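Local coordinates for hypothetical membrane protein (Corynebacterium glutamicum, PDB 6JS9), which binds heme through its N-terminal domain, the part present here, and probably passes it along the heme-uptake machinery of the corynebacterial cell envelope, at residues S99-V104 with A132-N137; R6-G11 with F49-N54. One frame throughout, in Å; residues are numbered along the deposited sequence.

In the fold
From the N terminus, the chain runs through strand 7-9, bends, enters strand 11-14 and helix 19-26, and returns along strand 48-58; contact 2 (6-11 with 49-54) closes this first loop, its two segments meeting without a hydrogen bond between them, beside the pairing of 11-14 with 48-58. Strands 63-79 and 82-97 follow before contact 1 (99-104 with 132-137) closes a second loop, pairing strand 100-110 with strand 129-136. The two closures come in series, neither enclosing nor crossing the other. Their centres lie 18 Å apart and their nearest atoms about 8 Å. Strand 177-183 joins both regions, pairing with 7-9, 11-14 and 146-155, the last a neighbour of 129-136.

Contact 1 (S99-V104 with A132-N137); sequences SSAQLV and ADVSLN
Two neighbouring strands of the antiparallel sheet of this HtaA domain meet where Ala-101 pairs with Val-134, 100-104 and 132-136 running at 148° with axes 4.6 Å apart at closest. Ala-101 and Val-134 form a hydrogen-bonded pair: Ala-101 N gives to Val-134 O at 3.0 Å, and Val-134 N gives to Ala-101 O at 2.7 Å. Leu-103 N reaches Ala-132 O at 2.9 Å in a nearly straight bond, whereas the return bond from Ala-132 N to Leu-103 O is weak. At the other end Leu-136 N binds Ser-99 O, a carbonyl just before the strand.

Leu-103, Ala-132, Ala-101 and Val-134 share the buried face. Val-134 has CG1 anti to its backbone N (chi1 -170°), which leaves CG2 to meet Leu-103 CG at 3.8 Å, the two side chains crossing at a slant. Ala-101 CB lies 4.0 Å from Val-134 CB and 4.1 Å from Leu-136 CD1; Met-94 of strand 82-97 also touches Ala-101, Leu-103 and Leu-136.

On the reverse face the side chains of Gln-102 and Asp-133 run alongside each other, amide and carboxylate nearly coplanar (8°), yet Gln-102 NE2 stays 3.5 Å from Asp-133 OD1 without a hydrogen bond. Cohesion between the segments therefore rests on backbone bonds and apolar contact, with the polar groups on the more open side.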
loop_
_atom_site.group_PDB
_atom_site.type_symbol
_atom_site.label_atom_id
_atom_site.label_comp_id
_atom_site.label_asym_id
_atom_site.label_seq_id
_atom_site.Cartn_x
_atom_site.Cartn_y
_atom_site.Cartn_z
ATOM N N SER A 99 7.972 -17.189 -2.244
ATOM C CA SER A 99 7.195 -16.671 -3.364
ATOM C C SER A 99 5.945 -15.900 -2.930
ATOM O O SER A 99 5.161 -15.487 -3.794
ATOM C CB SER A 99 6.777 -17.821 -4.284
ATOM O OG SER A 99 7.899 -18.525 -4.764
ATOM N N SER A 100 5.736 -15.714 -1.627
ATOM C CA SER A 100 4.619 -14.964 -1.080
ATOM C C SER A 100 5.116 -13.753 -0.307
ATOM O O SER A 100 6.199 -13.775 0.281
ATOM C CB SER A 100 3.773 -15.820 -0.127
ATOM O OG SER A 100 2.989 -16.756 -0.833
ATOM N N ALA A 101 4.290 -12.708 -0.282
ATOM C CA ALA A 101 4.540 -11.542 0.545
ATOM C C ALA A 101 3.203 -10.976 1.020
ATOM O O ALA A 101 2.142 -11.292 0.477
ATOM C CB ALA A 101 5.331 -10.466 -0.210
ATOM N N GLN A 102 3.271 -10.134 2.047
ATOM C CA GLN A 102 2.141 -9.336 2.511
ATOM C C GLN A 102 2.507 -7.861 2.449
ATOM O O GLN A 102 3.643 -7.481 2.749
ATOM C CB GLN A 102 1.765 -9.718 3.935
ATOM C CG GLN A 102 1.281 -11.131 4.031
ATOM C CD GLN A 102 0.907 -11.503 5.427
ATOM O OE1 GLN A 102 1.720 -11.386 6.349
ATOM N NE2 GLN A 102 -0.330 -11.959 5.605
ATOM N N LEU A 103 1.555 -7.032 2.050
ATOM C CA LEU A 103 1.722 -5.586 2.072
ATOM C C LEU A 103 1.008 -5.056 3.306
ATOM O O LEU A 103 -0.214 -5.191 3.418
ATOM C CB LEU A 103 1.158 -4.942 0.802
ATOM C CG LEU A 103 1.956 -5.096 -0.488
ATOM C CD1 LEU A 103 1.171 -4.584 -1.699
ATOM C CD2 LEU A 103 3.293 -4.377 -0.380
ATOM N N VAL A 104 1.764 -4.470 4.233
ATOM C CA VAL A 104 1.245 -4.007 5.517
ATOM C C VAL A 104 1.329 -2.489 5.556
ATOM O O VAL A 104 2.329 -1.907 5.122
ATOM C CB VAL A 104 2.035 -4.640 6.671
ATOM C CG1 VAL A 104 1.474 -4.202 8.019
ATOM C CG2 VAL A 104 1.986 -6.147 6.532
ATOM N N ALA A 132 -2.953 -6.432 1.654
ATOM C CA ALA A 132 -2.963 -7.281 0.469
ATOM C C ALA A 132 -1.992 -8.437 0.648
ATOM O O ALA A 132 -0.944 -8.294 1.286
ATOM C CB ALA A 132 -2.589 -6.499 -0.803
ATOM N N ASP A 133 -2.365 -9.581 0.075
ATOM C CA ASP A 133 -1.474 -10.718 -0.115
ATOM C C ASP A 133 -0.875 -10.648 -1.513
ATOM O O ASP A 133 -1.567 -10.313 -2.481
ATOM C CB ASP A 133 -2.232 -12.038 0.048
ATOM C CG ASP A 133 -2.581 -12.355 1.497
ATOM O OD1 ASP A 133 -1.669 -12.337 2.356
ATOM O OD2 ASP A 133 -3.768 -12.647 1.768
ATOM N N VAL A 134 0.416 -10.963 -1.619
ATOM C CA VAL A 134 1.151 -10.850 -2.875
ATOM C C VAL A 134 1.637 -12.231 -3.291
ATOM O O VAL A 134 2.199 -12.970 -2.472
ATOM C CB VAL A 134 2.349 -9.891 -2.758
ATOM C CG1 VAL A 134 2.941 -9.613 -4.145
ATOM C CG2 VAL A 134 1.951 -8.614 -2.043
ATOM N N SER A 135 1.451 -12.562 -4.562
ATOM C CA SER A 135 2.015 -13.767 -5.154
ATOM C C SER A 135 3.158 -13.314 -6.052
ATOM O O SER A 135 2.934 -12.805 -7.154
ATOM C CB SER A 135 0.955 -14.553 -5.917
ATOM O OG SER A 135 -0.162 -14.811 -5.082
ATOM N N LEU A 136 4.381 -13.484 -5.563
ATOM C CA LEU A 136 5.560 -12.978 -6.254
ATOM C C LEU A 136 5.911 -13.847 -7.453
ATOM O O LEU A 136 5.786 -15.073 -7.401
ATOM C CB LEU A 136 6.747 -12.927 -5.293
ATOM C CG LEU A 136 6.598 -11.930 -4.146
ATOM C CD1 LEU A 136 7.649 -12.203 -3.088
ATOM C CD2 LEU A 136 6.714 -10.511 -4.659
ATOM N N ASN A 137 6.372 -13.197 -8.533
ATOM C CA ASN A 137 6.848 -13.921 -9.715
ATOM C C ASN A 137 8.041 -14.825 -9.396
ATOM O O ASN A 137 8.161 -15.921 -9.956
ATOM C CB ASN A 137 7.232 -12.936 -10.826
ATOM C CG ASN A 137 6.051 -12.126 -11.343
ATOM O OD1 ASN A 137 4.890 -12.501 -11.151
ATOM N ND2 ASN A 137 6.346 -11.013 -12.021
#

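Contact 2 (R6-G11 with F49-N54); sequences RTASDG and FTPRTN
Ala-8 faces Pro-51 with their CA atoms 6.1 Å apart, and no backbone hydrogen bond joins 6-11 to 49-54; the chain turns a corner at Asp-10 on one side and at Thr-53 and Asn-54 on the other. Pro-51 carries the contact, each of its three ring methylenes meeting a different part of the opposing segment. CB rests against the methyl of Ala-8 (Pro-51 CB to Ala-8 CB 3.8 Å) and also approaches the carbonyl oxygen, at 3.5 Å from Ala-8 O. CG lies 3.8 Å from Asp-10 O, and CD comes to 3.2 Å from Gly-11 O, so carbonyl oxygens from around the bend border the ring. Thr-50 adds a marginal contact through CG2, 4.2 Å from Gly-11 O.

Gly-11, at phi 103° and psi -167°, carries the chain out of the corner. Within the corner, Gly-11 N makes a weak hydrogen bond to Asp-10 OD1 (3.0 Å).

Val-66 of strand 63-79 touches both Ala-8 and Pro-51, while Ile-182 and Leu-180 of strand 177-183 cover Ala-8 and Pro-51 respectively. Ala-8 N is hydrogen-bonded to Thr-56 OG1. This is a corner between strands 7-9 and 11-14, packed against a proline of strand 48-58, where strand 11-14, after the corner, pairs with both 48-58 and 177-183, in a sheet whose strand pairings close into a ring, away from the heme site.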
loop_
_atom_site.group_PDB
_atom_site.type_symbol
_atom_site.label_atom_id
_atom_site.label_comp_id
_atom_site.label_asym_id
_atom_site.label_seq_id
_atom_site.Cartn_x
_atom_site.Cartn_y
_atom_site.Cartn_z
ATOM N N ARG A 6 22.205 -8.128 6.476
ATOM C CA ARG A 6 21.794 -7.786 5.120
ATOM C C ARG A 6 20.665 -6.763 5.165
ATOM O O ARG A 6 19.781 -6.837 6.027
ATOM C CB ARG A 6 21.349 -9.030 4.345
ATOM C CG ARG A 6 22.401 -10.122 4.239
ATOM C CD ARG A 6 22.579 -10.564 2.793
ATOM N NE ARG A 6 23.598 -9.779 2.119
ATOM C CZ ARG A 6 23.693 -9.639 0.804
ATOM N NH1 ARG A 6 22.809 -10.218 0.000
ATOM N NH2 ARG A 6 24.674 -8.905 0.294
ATOM N N THR A 7 20.694 -5.805 4.237
ATOM C CA THR A 7 19.715 -4.726 4.273
ATOM C C THR A 7 19.383 -4.280 2.855
ATOM O O THR A 7 20.229 -4.341 1.956
ATOM C CB THR A 7 20.226 -3.548 5.124
ATOM O OG1 THR A 7 19.160 -2.625 5.388
ATOM C CG2 THR A 7 21.373 -2.824 4.427
ATOM N N ALA A 8 18.126 -3.851 2.662
ATOM C CA ALA A 8 17.645 -3.297 1.393
ATOM C C ALA A 8 18.152 -1.867 1.271
ATOM O O ALA A 8 17.616 -0.951 1.897
ATOM C CB ALA A 8 16.119 -3.337 1.323
ATOM N N SER A 9 19.164 -1.656 0.430
ATOM C CA SER A 9 19.832 -0.363 0.362
ATOM C C SER A 9 19.434 0.478 -0.845
ATOM O O SER A 9 19.873 1.630 -0.934
ATOM C CB SER A 9 21.351 -0.560 0.352
ATOM O OG SER A 9 21.728 -1.355 -0.751
ATOM N N ASP A 10 18.628 -0.050 -1.766
ATOM C CA ASP A 10 18.224 0.706 -2.948
ATOM C C ASP A 10 17.083 -0.022 -3.652
ATOM O O ASP A 10 16.768 -1.175 -3.348
ATOM C CB ASP A 10 19.395 0.916 -3.911
ATOM C CG ASP A 10 19.430 2.312 -4.483
ATOM O OD1 ASP A 10 18.397 3.015 -4.421
ATOM O OD2 ASP A 10 20.491 2.705 -4.999
ATOM N N GLY A 11 16.490 0.663 -4.626
ATOM C CA GLY A 11 15.358 0.140 -5.361
ATOM C C GLY A 11 14.074 0.774 -4.879
ATOM O O GLY A 11 14.078 1.770 -4.152
ATOM N N PHE A 49 7.949 3.595 -3.626
ATOM C CA PHE A 49 8.383 3.737 -2.239
ATOM C C PHE A 49 9.795 3.174 -2.077
ATOM O O PHE A 49 10.053 2.022 -2.444
ATOM C CB PHE A 49 7.422 3.008 -1.296
ATOM C CG PHE A 49 5.966 3.385 -1.501
ATOM C CD1 PHE A 49 5.411 4.481 -0.834
ATOM C CD2 PHE A 49 5.164 2.655 -2.360
ATOM C CE1 PHE A 49 4.065 4.836 -1.018
ATOM C CE2 PHE A 49 3.806 3.010 -2.548
ATOM C CZ PHE A 49 3.268 4.102 -1.875
ATOM N N THR A 50 10.727 4.000 -1.494
ATOM C CA THR A 50 12.109 3.575 -1.310
ATOM C C THR A 50 12.287 2.857 0.030
ATOM O O THR A 50 11.594 3.174 0.999
ATOM C CB THR A 50 13.046 4.778 -1.367
ATOM O OG1 THR A 50 12.751 5.662 -0.279
ATOM C CG2 THR A 50 12.879 5.512 -2.679
ATOM N N PRO A 51 13.213 1.889 0.112
ATOM C CA PRO A 51 13.447 1.194 1.391
ATOM C C PRO A 51 14.050 2.129 2.432
ATOM O O PRO A 51 14.924 2.945 2.133
ATOM C CB PRO A 51 14.437 0.075 1.028
ATOM C CG PRO A 51 14.578 0.107 -0.470
ATOM C CD PRO A 51 14.148 1.453 -0.941
ATOM N N ARG A 52 13.592 1.990 3.671
ATOM C CA ARG A 52 14.067 2.848 4.750
ATOM C C ARG A 52 15.400 2.351 5.311
ATOM O O ARG A 52 15.583 1.154 5.537
ATOM C CB ARG A 52 13.018 2.897 5.859
ATOM C CG ARG A 52 12.887 4.231 6.533
ATOM C CD ARG A 52 11.794 4.173 7.566
ATOM N NE ARG A 52 10.561 4.814 7.122
ATOM C CZ ARG A 52 9.381 4.591 7.692
ATOM N NH1 ARG A 52 9.301 3.733 8.700
ATOM N NH2 ARG A 52 8.287 5.209 7.257
ATOM N N THR A 53 16.332 3.278 5.543
ATOM C CA THR A 53 17.567 2.907 6.230
ATOM C C THR A 53 17.219 2.258 7.559
ATOM O O THR A 53 16.276 2.679 8.237
ATOM C CB THR A 53 18.456 4.121 6.474
ATOM O OG1 THR A 53 18.752 4.760 5.233
ATOM C CG2 THR A 53 19.765 3.698 7.148
ATOM N N ASN A 54 17.983 1.225 7.917
ATOM C CA ASN A 54 17.706 0.289 9.005
ATOM C C ASN A 54 16.351 -0.389 8.877
ATOM O O ASN A 54 15.893 -1.011 9.835
ATOM C CB ASN A 54 17.785 0.948 10.386
ATOM C CG ASN A 54 19.184 1.322 10.783
ATOM O OD1 ASN A 54 20.165 0.804 10.236
ATOM N ND2 ASN A 54 19.292 2.224 11.758
#